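Local coordinates for methyltransferase FkbM (Methylobacillus flagellatus KT, PDB 2PY6), which probably acts as a methyltransferase of the FkbM family, transferring a methyl group to a substrate, at residues R180-Y185 and D389-L394; P336-M341 and K364-A369; D378-I383 and T404-Y409. All blocks are in the same frame, centred on the assembly; numbering follows the deposited sequence.

Contact 1: R180-Y185 and D389-L394; sequences RLADDY and DYQIGL
Arg180 grips the backbone carbonyl of Tyr390 end-on, with NH1 3.1 Å and NH2 3.0 Å from Tyr390 O, an acceptor that lies close to the guanidinium plane. Two nitrogens sharing one oxygen cannot both point straight at it, and the NH2 bond has an angle of 149° at hydrogen. A bend at chi2 (52°) turns the arginine chain across Ile392 at about a right angle, so that Ile392 CD1 sits over one guanidinium face and 3.9 Å from Arg180 CG. Two residues on, Ala182 N donates an almost straight bond (177°) to Ile392 O at 2.9 Å. The same oxygen faces the CA of Leu181, whose CD2 packs 3.7 Å from Ile392 CG2, while Ala182 CB rests against the amide nitrogen of Gln391.

Strand 392-396 is an edge strand of the Rossmann-like methyltransferase sheet; Gly393 pairs with Tyr407 of neighbouring strand 404-408, and Gln391 with Tyr409 just past its end. The N and O of Ile392 therefore face outward, where the turn between helices 171-180 and 184-199 meets them without adding a strand.

Water completes the match. One molecule donates to Arg180 O at 2.6 Å and accepts from Ile392 N at 2.9 Å. A second donates to both Ile392 O and Asp183 OD1, the latter 2.7 Å away. Asp183 is the N-cap of helix 184-199; OD1 also bonds Ser186 OG and OD2 forms a salt bridge with Arg395, which fixes the carboxylate. Ser186 OG in turn bonds Leu394 N. Beyond the cap, the ring of Tyr185 stacks on Tyr185 of a second subunit, and its hydroxyl bonds Val208 O.

Contact 2: P336-M341 and K364-A369; sequences PTFIKM and KLAISA
Phe338 holds CG anti to its own backbone N (chi1 -179°), which lays the ring beside the neighbouring strand: CD1 lies 3.8 Å from Lys364 CB, and CE1 is 3.9 Å from Ala366 CB. The side chains of Lys364 and Phe338 cross at about a right angle; the lysine then folds back through bends at chi3 and chi4 (-67° and -68°). The bond from Lys364 NZ to Thr337 O is weak at 3.5 Å; a water bridges the same two atoms, and the main partner of the ammonium is Glu228. A serine in place of Phe338 would probably open a gap over Ala366 and leave Phe224, which meets the ring edge-to-face, without its aromatic mate.

Strands 338-341 and 364-368 run parallel, joined by the helical crossover of a beta-alpha-beta unit, and adjoin in the middle of the Rossmann-like sheet. Five backbone bonds alternate between them. Lys364 N approaches Thr337 O from above the carbonyl plane at 3.0 Å, whereas at the far end of the pair Ser368 N reaches Met341 O at 2.8 Å nearly along the C=O axis. On the opposite face from Phe338, Ile339 and Leu365 lie side by side, with Leu365 CD2 3.7 Å from Ile339 CB, and Ile367 CD1 packs 3.7 Å from CB of selenomethionine Met341.

Ile339, Leu365, Met341 and Ile367 thus make one face wholly apolar, while the other mixes Phe338 and Ala366 with Lys340 and Lys364. Lys340 is buried, and its salt bridge to Asp232 and bond to Gly234 O are likely to offset the cost of burying its charge.

Contact 3: D378-I383 and T404-Y409; sequences DLTNYI and TCLYFY
Leu379 begins the contact from helix 375-386, its CB 4.5 Å from Leu406 CD1, a loose touch at the end of the interface; the rest of its side chain turns to Ile367 and to Leu351 of helix 347-352. One residue on, Thr380 sets its hydroxyl across the end of Leu406, with OG1 3.7 Å from both CD1 and CD2, the two side chains crossing at about a right angle. OG1 stands beside the backbone N (chi1 -61°), a position from which it bonds Leu376 O one turn back, so this buried hydroxyl is satisfied within its own helix while it offers its flank to the leucine methyls. Thr380 OG1 also comes 4.0 Å from Phe408 CZ.

A turn later Ile383 meets Phe408 head-on, the side chains arriving from opposite directions. Ile383 CD1 lies over one face of the ring in a CH-pi contact, 3.8 Å from the centroid and 27° off the ring normal, offset toward the rim near CE1 and CZ, with Phe408 CE1 3.5 Å away. Ile383 CG2, the second branch, is 3.8 Å from Phe408 CD2. Two methyls thus press on different parts of one ring, and Leu365 and Ile392, on the strands flanking Phe408, enclose it further.

Helix and strand axes approach to 10.5 Å and run almost parallel, 13° apart, with Leu406 and Phe408, alternate residues of strand 404-408, both directed at the helix. This is the helix-on-sheet layering of the Rossmann-like methyltransferase fold, in which the last strand runs antiparallel to its neighbours and is inserted between the two strands that precede it in sequence.

In the fold
All three contacts belong to one half of the seven-stranded mixed sheet. Along the chain, contact 2 closes before contact 3 opens, and both 336-341 and 364-369 lie inside the long loop closed by contact 1. Across the sheet the order is 338-341, 364-368, 404-408, 392-396, so strand 404-408 of contact 3 joins the other two: Ile367 N probably bonds Leu406 O, and Gly393 N probably bonds Tyr407 O. Centres of contacts 2 and 3 are about 9 Å apart, those of 1 and 3 about 10 Å, and those of 1 and 2 about 15 Å. Contact 1 ties the sheet's edge strand 392-396 to the turn between helices 171-180 and 184-199.

Contact 1: R180-Y185 and D389-L394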
loop_
_atom_site.group_PDB
_atom_site.type_symbol
_atom_site.label_atom_id
_atom_site.label_comp_id
_atom_site.label_asym_id
_atom_site.label_seq_id
_atom_site.Cartn_x
_atom_site.Cartn_y
_atom_site.Cartn_z
ATOM N N ARG A 180 -33.273 -17.206 30.304
ATOM C CA ARG A 180 -32.154 -17.819 31.038
ATOM C C ARG A 180 -30.865 -16.958 31.063
ATOM O O ARG A 180 -29.979 -17.174 31.886
ATOM C CB ARG A 180 -31.874 -19.208 30.426
ATOM C CG ARG A 180 -30.913 -20.142 31.196
ATOM C CD ARG A 180 -31.271 -20.330 32.688
ATOM N NE ARG A 180 -30.421 -21.312 33.392
ATOM C CZ ARG A 180 -29.174 -21.071 33.827
ATOM N NH1 ARG A 180 -28.595 -19.879 33.632
ATOM N NH2 ARG A 180 -28.501 -22.030 34.470
ATOM N N LEU A 181 -30.758 -16.015 30.134
ATOM C CA LEU A 181 -29.591 -15.163 30.034
ATOM C C LEU A 181 -29.541 -14.232 31.250
ATOM O O LEU A 181 -30.576 -13.688 31.685
ATOM C CB LEU A 181 -29.609 -14.410 28.698
ATOM C CG LEU A 181 -29.476 -15.252 27.417
ATOM C CD1 LEU A 181 -29.741 -14.455 26.132
ATOM C CD2 LEU A 181 -28.080 -15.883 27.319
ATOM N N ALA A 182 -28.337 -14.057 31.808
ATOM C CA ALA A 182 -28.172 -13.297 33.069
ATOM C C ALA A 182 -28.287 -11.759 32.990
ATOM O O ALA A 182 -28.570 -11.107 33.991
ATOM C CB ALA A 182 -26.859 -13.677 33.709
ATOM N N ASP A 183 -28.081 -11.185 31.817
ATOM C CA ASP A 183 -28.044 -9.735 31.684
ATOM C C ASP A 183 -28.872 -9.267 30.478
ATOM O O ASP A 183 -29.076 -10.011 29.507
ATOM C CB ASP A 183 -26.570 -9.264 31.603
ATOM C CG ASP A 183 -25.870 -9.725 30.333
ATOM O OD1 ASP A 183 -25.694 -10.957 30.120
ATOM O OD2 ASP A 183 -25.498 -8.837 29.543
ATOM N N ASP A 184 -29.388 -8.047 30.574
ATOM C CA ASP A 184 -30.214 -7.465 29.545
ATOM C C ASP A 184 -29.527 -7.322 28.201
ATOM O O ASP A 184 -30.160 -7.490 27.162
ATOM C CB ASP A 184 -30.736 -6.100 29.996
ATOM C CG ASP A 184 -31.657 -6.181 31.233
ATOM O OD1 ASP A 184 -32.508 -7.086 31.324
ATOM O OD2 ASP A 184 -31.569 -5.284 32.098
ATOM N N TYR A 185 -28.245 -6.999 28.187
ATOM C CA TYR A 185 -27.532 -6.831 26.920
ATOM C C TYR A 185 -27.389 -8.163 26.107
ATOM O O TYR A 185 -27.402 -8.191 24.869
ATOM C CB TYR A 185 -26.180 -6.109 27.200
ATOM C CG TYR A 185 -25.374 -5.744 25.968
ATOM C CD1 TYR A 185 -25.995 -5.337 24.784
ATOM C CD2 TYR A 185 -23.996 -5.718 26.011
ATOM C CE1 TYR A 185 -25.251 -4.971 23.656
ATOM C CE2 TYR A 185 -23.250 -5.351 24.888
ATOM C CZ TYR A 185 -23.894 -4.978 23.710
ATOM O OH TYR A 185 -23.161 -4.591 22.611
ATOM N N ASP A 389 -25.530 -24.981 37.162
ATOM C CA ASP A 389 -25.346 -23.737 37.931
ATOM C C ASP A 389 -24.608 -22.609 37.177
ATOM O O ASP A 389 -24.269 -21.594 37.775
ATOM C CB ASP A 389 -24.646 -24.029 39.281
ATOM C CG ASP A 389 -23.197 -24.507 39.124
ATOM O OD1 ASP A 389 -22.775 -24.837 37.997
ATOM O OD2 ASP A 389 -22.491 -24.571 40.150
ATOM N N TYR A 390 -24.336 -22.793 35.881
ATOM C CA TYR A 390 -23.684 -21.737 35.110
ATOM C C TYR A 390 -24.604 -20.544 34.866
ATOM O O TYR A 390 -25.808 -20.701 34.702
ATOM C CB TYR A 390 -23.285 -22.210 33.726
ATOM C CG TYR A 390 -21.952 -22.879 33.549
ATOM C CD1 TYR A 390 -20.773 -22.192 33.787
ATOM C CD2 TYR A 390 -21.860 -24.172 33.017
ATOM C CE1 TYR A 390 -19.532 -22.785 33.550
ATOM C CE2 TYR A 390 -20.636 -24.773 32.790
ATOM C CZ TYR A 390 -19.467 -24.066 33.040
ATOM O OH TYR A 390 -18.254 -24.658 32.791
ATOM N N GLN A 391 -24.014 -19.357 34.847
ATOM C CA GLN A 391 -24.699 -18.160 34.386
ATOM C C GLN A 391 -24.335 -18.091 32.892
ATOM O O GLN A 391 -23.271 -18.578 32.499
ATOM C CB GLN A 391 -24.198 -16.929 35.103
ATOM C CG GLN A 391 -24.455 -16.983 36.592
ATOM C CD GLN A 391 -24.499 -15.623 37.204
ATOM O OE1 GLN A 391 -23.546 -15.212 37.855
ATOM N NE2 GLN A 391 -25.579 -14.875 36.942
ATOM N N ILE A 392 -25.198 -17.486 32.077
ATOM C CA ILE A 392 -24.998 -17.452 30.645
ATOM C C ILE A 392 -25.129 -16.027 30.086
ATOM O O ILE A 392 -26.027 -15.261 30.465
ATOM C CB ILE A 392 -26.033 -18.364 29.899
ATOM C CG1 ILE A 392 -26.156 -19.725 30.566
ATOM C CG2 ILE A 392 -25.647 -18.474 28.392
ATOM C CD1 ILE A 392 -27.249 -20.617 29.967
ATOM N N GLY A 393 -24.220 -15.683 29.186
ATOM C CA GLY A 393 -24.268 -14.393 28.475
ATOM C C GLY A 393 -24.064 -14.640 26.995
ATOM O O GLY A 393 -23.752 -15.774 26.583
ATOM N N LEU A 394 -24.225 -13.578 26.191
ATOM C CA LEU A 394 -24.044 -13.684 24.761
ATOM C C LEU A 394 -23.608 -12.346 24.206
ATOM O O LEU A 394 -24.227 -11.343 24.491
ATOM C CB LEU A 394 -25.373 -14.074 24.115
ATOM C CG LEU A 394 -25.442 -14.307 22.605
ATOM C CD1 LEU A 394 -24.747 -15.633 22.237
ATOM C CD2 LEU A 394 -26.925 -14.355 22.192
HETATM O O HOH W 1 -27.790 -17.032 33.267
HETATM O O HOH W 2 -24.605 -13.137 31.261
#

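Contact 2: P336-M341 and K364-A369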
loop_
_atom_site.group_PDB
_atom_site.type_symbol
_atom_site.label_atom_id
_atom_site.label_comp_id
_atom_site.label_asym_id
_atom_site.label_seq_id
_atom_site.Cartn_x
_atom_site.Cartn_y
_atom_site.Cartn_z
ATOM N N PRO A 336 -8.967 -27.412 33.780
ATOM C CA PRO A 336 -8.906 -26.081 33.198
ATOM C C PRO A 336 -9.764 -25.078 33.962
ATOM O O PRO A 336 -10.665 -25.446 34.722
ATOM C CB PRO A 336 -9.442 -26.284 31.770
ATOM C CG PRO A 336 -10.392 -27.395 31.873
ATOM C CD PRO A 336 -9.929 -28.273 33.058
ATOM N N THR A 337 -9.422 -23.818 33.776
ATOM C CA THR A 337 -10.145 -22.690 34.327
ATOM C C THR A 337 -10.929 -21.964 33.223
ATOM O O THR A 337 -11.813 -21.185 33.532
ATOM C CB THR A 337 -9.148 -21.680 34.978
ATOM O OG1 THR A 337 -8.245 -21.165 33.988
ATOM C CG2 THR A 337 -8.329 -22.347 36.108
ATOM N N PHE A 338 -10.617 -22.248 31.951
ATOM C CA PHE A 338 -11.235 -21.587 30.815
ATOM C C PHE A 338 -11.177 -22.458 29.575
ATOM O O PHE A 338 -10.125 -23.024 29.254
ATOM C CB PHE A 338 -10.493 -20.256 30.561
ATOM C CG PHE A 338 -11.031 -19.441 29.420
ATOM C CD1 PHE A 338 -12.395 -19.143 29.327
ATOM C CD2 PHE A 338 -10.172 -18.871 28.502
ATOM C CE1 PHE A 338 -12.893 -18.386 28.310
ATOM C CE2 PHE A 338 -10.666 -18.097 27.460
ATOM C CZ PHE A 338 -12.030 -17.848 27.361
ATOM N N ILE A 339 -12.324 -22.608 28.912
ATOM C CA ILE A 339 -12.389 -23.278 27.613
ATOM C C ILE A 339 -12.962 -22.298 26.554
ATOM O O ILE A 339 -14.110 -21.821 26.647
ATOM C CB ILE A 339 -13.175 -24.626 27.624
ATOM C CG1 ILE A 339 -12.566 -25.604 28.632
ATOM C CG2 ILE A 339 -13.161 -25.291 26.200
ATOM C CD1 ILE A 339 -13.446 -26.763 28.979
ATOM N N LYS A 340 -12.102 -21.961 25.598
ATOM C CA LYS A 340 -12.461 -21.169 24.437
ATOM C C LYS A 340 -12.692 -22.201 23.345
ATOM O O LYS A 340 -11.889 -23.153 23.225
ATOM C CB LYS A 340 -11.331 -20.213 24.055
ATOM C CG LYS A 340 -11.489 -19.565 22.611
ATOM C CD LYS A 340 -10.808 -20.447 21.555
ATOM C CE LYS A 340 -10.854 -19.935 20.222
ATOM N NZ LYS A 340 -9.710 -20.481 19.498
HETATM N N MSE A 341 -13.761 -22.037 22.567
HETATM C CA MSE A 341 -14.100 -22.985 21.517
HETATM C C MSE A 341 -14.627 -22.289 20.270
HETATM O O MSE A 341 -15.639 -21.555 20.322
HETATM C CB MSE A 341 -15.140 -23.984 22.002
HETATM C CG MSE A 341 -15.356 -25.157 21.045
HETATM SE SE MSE A 341 -16.641 -26.445 21.602
HETATM C CE MSE A 341 -15.668 -27.261 22.885
ATOM N N LYS A 364 -14.758 -21.341 33.157
ATOM C CA LYS A 364 -15.387 -20.335 32.337
ATOM C C LYS A 364 -15.375 -20.891 30.923
ATOM O O LYS A 364 -14.469 -21.659 30.553
ATOM C CB LYS A 364 -14.603 -19.020 32.364
ATOM C CG LYS A 364 -14.516 -18.314 33.678
ATOM C CD LYS A 364 -13.679 -17.017 33.596
ATOM C CE LYS A 364 -12.201 -17.229 33.333
ATOM N NZ LYS A 364 -11.569 -17.866 34.476
ATOM N N LEU A 365 -16.387 -20.552 30.132
ATOM C CA LEU A 365 -16.440 -21.003 28.749
ATOM C C LEU A 365 -16.772 -19.842 27.835
ATOM O O LEU A 365 -17.622 -18.980 28.161
ATOM C CB LEU A 365 -17.533 -22.082 28.533
ATOM C CG LEU A 365 -17.624 -23.294 29.471
ATOM C CD1 LEU A 365 -18.887 -24.090 29.205
ATOM C CD2 LEU A 365 -16.404 -24.198 29.336
ATOM N N ALA A 366 -16.132 -19.856 26.675
ATOM C CA ALA A 366 -16.441 -18.923 25.577
ATOM C C ALA A 366 -16.645 -19.824 24.378
ATOM O O ALA A 366 -15.666 -20.365 23.824
ATOM C CB ALA A 366 -15.352 -17.941 25.358
ATOM N N ILE A 367 -17.912 -20.007 23.978
ATOM C CA ILE A 367 -18.264 -20.992 22.936
ATOM C C ILE A 367 -18.849 -20.288 21.717
ATOM O O ILE A 367 -19.908 -19.647 21.824
ATOM C CB ILE A 367 -19.260 -22.044 23.488
ATOM C CG1 ILE A 367 -18.808 -22.631 24.841
ATOM C CG2 ILE A 367 -19.446 -23.198 22.498
ATOM C CD1 ILE A 367 -17.460 -23.408 24.829
ATOM N N SER A 368 -18.163 -20.360 20.577
ATOM C CA SER A 368 -18.630 -19.655 19.382
ATOM C C SER A 368 -19.979 -20.268 19.019
ATOM O O SER A 368 -20.140 -21.491 19.062
ATOM C CB SER A 368 -17.628 -19.744 18.249
ATOM O OG SER A 368 -17.589 -21.040 17.774
ATOM N N ALA A 369 -20.963 -19.422 18.731
ATOM C CA ALA A 369 -22.357 -19.869 18.601
ATOM C C ALA A 369 -23.021 -19.613 17.277
ATOM O O ALA A 369 -24.230 -19.725 17.192
ATOM C CB ALA A 369 -23.160 -19.172 19.682
HETATM O O HOH W 3 -12.500 -19.966 36.010
#

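Contact 3: D378-I383 and T404-Y409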
loop_
_atom_site.group_PDB
_atom_site.type_symbol
_atom_site.label_atom_id
_atom_site.label_comp_id
_atom_site.label_asym_id
_atom_site.label_seq_id
_atom_site.Cartn_x
_atom_site.Cartn_y
_atom_site.Cartn_z
ATOM N N ASP A 378 -28.863 -25.745 21.167
ATOM C CA ASP A 378 -28.238 -27.059 21.390
ATOM C C ASP A 378 -27.029 -27.092 22.312
ATOM O O ASP A 378 -26.925 -27.954 23.149
ATOM C CB ASP A 378 -27.865 -27.669 20.050
ATOM C CG ASP A 378 -29.101 -28.066 19.224
ATOM O OD1 ASP A 378 -30.252 -27.942 19.710
ATOM O OD2 ASP A 378 -28.918 -28.510 18.074
ATOM N N LEU A 379 -26.117 -26.156 22.130
ATOM C CA LEU A 379 -24.930 -26.083 22.942
ATOM C C LEU A 379 -25.276 -25.684 24.371
ATOM O O LEU A 379 -24.774 -26.281 25.299
ATOM C CB LEU A 379 -23.919 -25.104 22.330
ATOM C CG LEU A 379 -23.469 -25.377 20.883
ATOM C CD1 LEU A 379 -22.571 -24.281 20.407
ATOM C CD2 LEU A 379 -22.738 -26.696 20.735
ATOM N N THR A 380 -26.142 -24.686 24.542
ATOM C CA THR A 380 -26.564 -24.228 25.868
ATOM C C THR A 380 -27.271 -25.360 26.623
ATOM O O THR A 380 -26.956 -25.631 27.802
ATOM C CB THR A 380 -27.511 -23.002 25.768
ATOM O OG1 THR A 380 -26.844 -21.912 25.131
ATOM C CG2 THR A 380 -27.919 -22.531 27.118
ATOM N N ASN A 381 -28.193 -26.032 25.940
ATOM C CA ASN A 381 -28.939 -27.117 26.548
ATOM C C ASN A 381 -28.008 -28.225 27.005
ATOM O O ASN A 381 -28.211 -28.808 28.061
ATOM C CB ASN A 381 -29.982 -27.689 25.572
ATOM C CG ASN A 381 -31.209 -26.776 25.391
ATOM O OD1 ASN A 381 -31.461 -25.884 26.196
ATOM N ND2 ASN A 381 -31.990 -27.033 24.329
ATOM N N TYR A 382 -26.985 -28.523 26.192
ATOM C CA TYR A 382 -26.040 -29.567 26.554
ATOM C C TYR A 382 -25.233 -29.183 27.801
ATOM O O TYR A 382 -25.113 -29.977 28.737
ATOM C CB TYR A 382 -25.104 -29.989 25.398
ATOM C CG TYR A 382 -24.159 -31.039 25.937
ATOM C CD1 TYR A 382 -24.625 -32.326 26.230
ATOM C CD2 TYR A 382 -22.852 -30.719 26.286
ATOM C CE1 TYR A 382 -23.806 -33.292 26.830
ATOM C CE2 TYR A 382 -21.995 -31.683 26.851
ATOM C CZ TYR A 382 -22.485 -32.956 27.147
ATOM O OH TYR A 382 -21.639 -33.896 27.717
ATOM N N ILE A 383 -24.637 -27.999 27.779
ATOM C CA ILE A 383 -23.806 -27.547 28.885
ATOM C C ILE A 383 -24.559 -27.515 30.200
ATOM O O ILE A 383 -24.019 -27.928 31.211
ATOM C CB ILE A 383 -23.165 -26.142 28.572
ATOM C CG1 ILE A 383 -22.078 -26.327 27.542
ATOM C CG2 ILE A 383 -22.590 -25.512 29.828
ATOM C CD1 ILE A 383 -21.682 -25.060 26.770
ATOM N N THR A 404 -20.697 -14.609 16.943
ATOM C CA THR A 404 -21.667 -14.547 17.989
ATOM C C THR A 404 -21.090 -15.599 18.949
ATOM O O THR A 404 -20.749 -16.683 18.526
ATOM C CB THR A 404 -23.061 -14.956 17.472
ATOM O OG1 THR A 404 -23.445 -14.059 16.431
ATOM C CG2 THR A 404 -24.065 -14.900 18.568
ATOM N N CYS A 405 -20.914 -15.255 20.217
ATOM C CA CYS A 405 -20.285 -16.121 21.167
ATOM C C CYS A 405 -21.049 -16.216 22.473
ATOM O O CYS A 405 -21.423 -15.208 23.041
ATOM C CB CYS A 405 -18.891 -15.531 21.464
ATOM S SG CYS A 405 -17.834 -16.575 22.467
ATOM N N LEU A 406 -21.240 -17.433 22.965
ATOM C CA LEU A 406 -21.876 -17.690 24.256
ATOM C C LEU A 406 -20.810 -17.660 25.316
ATOM O O LEU A 406 -19.710 -18.133 25.077
ATOM C CB LEU A 406 -22.497 -19.077 24.298
ATOM C CG LEU A 406 -23.816 -19.279 23.560
ATOM C CD1 LEU A 406 -24.007 -20.687 23.064
ATOM C CD2 LEU A 406 -24.965 -18.802 24.474
ATOM N N TYR A 407 -21.145 -17.089 26.472
ATOM C CA TYR A 407 -20.273 -17.087 27.642
ATOM C C TYR A 407 -20.986 -17.777 28.786
ATOM O O TYR A 407 -22.175 -17.559 28.998
ATOM C CB TYR A 407 -19.920 -15.674 28.048
ATOM C CG TYR A 407 -19.128 -14.975 26.978
ATOM C CD1 TYR A 407 -17.743 -15.082 26.954
ATOM C CD2 TYR A 407 -19.751 -14.266 25.961
ATOM C CE1 TYR A 407 -17.009 -14.467 25.981
ATOM C CE2 TYR A 407 -19.009 -13.644 24.973
ATOM C CZ TYR A 407 -17.643 -13.763 24.980
ATOM O OH TYR A 407 -16.857 -13.126 24.037
ATOM N N PHE A 408 -20.256 -18.645 29.472
ATOM C CA PHE A 408 -20.755 -19.371 30.629
ATOM C C PHE A 408 -19.742 -19.125 31.738
ATOM O O PHE A 408 -18.528 -19.330 31.558
ATOM C CB PHE A 408 -20.807 -20.869 30.366
ATOM C CG PHE A 408 -21.771 -21.270 29.293
ATOM C CD1 PHE A 408 -21.392 -21.237 27.957
ATOM C CD2 PHE A 408 -23.033 -21.746 29.620
ATOM C CE1 PHE A 408 -22.275 -21.644 26.958
ATOM C CE2 PHE A 408 -23.917 -22.130 28.624
ATOM C CZ PHE A 408 -23.541 -22.069 27.300
ATOM N N TYR A 409 -20.236 -18.716 32.889
ATOM C CA TYR A 409 -19.375 -18.444 34.015
ATOM C C TYR A 409 -20.138 -18.637 35.311
ATOM O O TYR A 409 -21.292 -19.138 35.363
ATOM C CB TYR A 409 -18.859 -16.984 33.896
ATOM C CG TYR A 409 -19.983 -15.979 33.831
ATOM C CD1 TYR A 409 -20.587 -15.645 32.614
ATOM C CD2 TYR A 409 -20.456 -15.365 34.968
ATOM C CE1 TYR A 409 -21.631 -14.749 32.559
ATOM C CE2 TYR A 409 -21.511 -14.435 34.907
ATOM C CZ TYR A 409 -22.075 -14.137 33.708
ATOM O OH TYR A 409 -23.101 -13.228 33.660
ATOM O OXT TYR A 409 -19.595 -18.205 36.333
#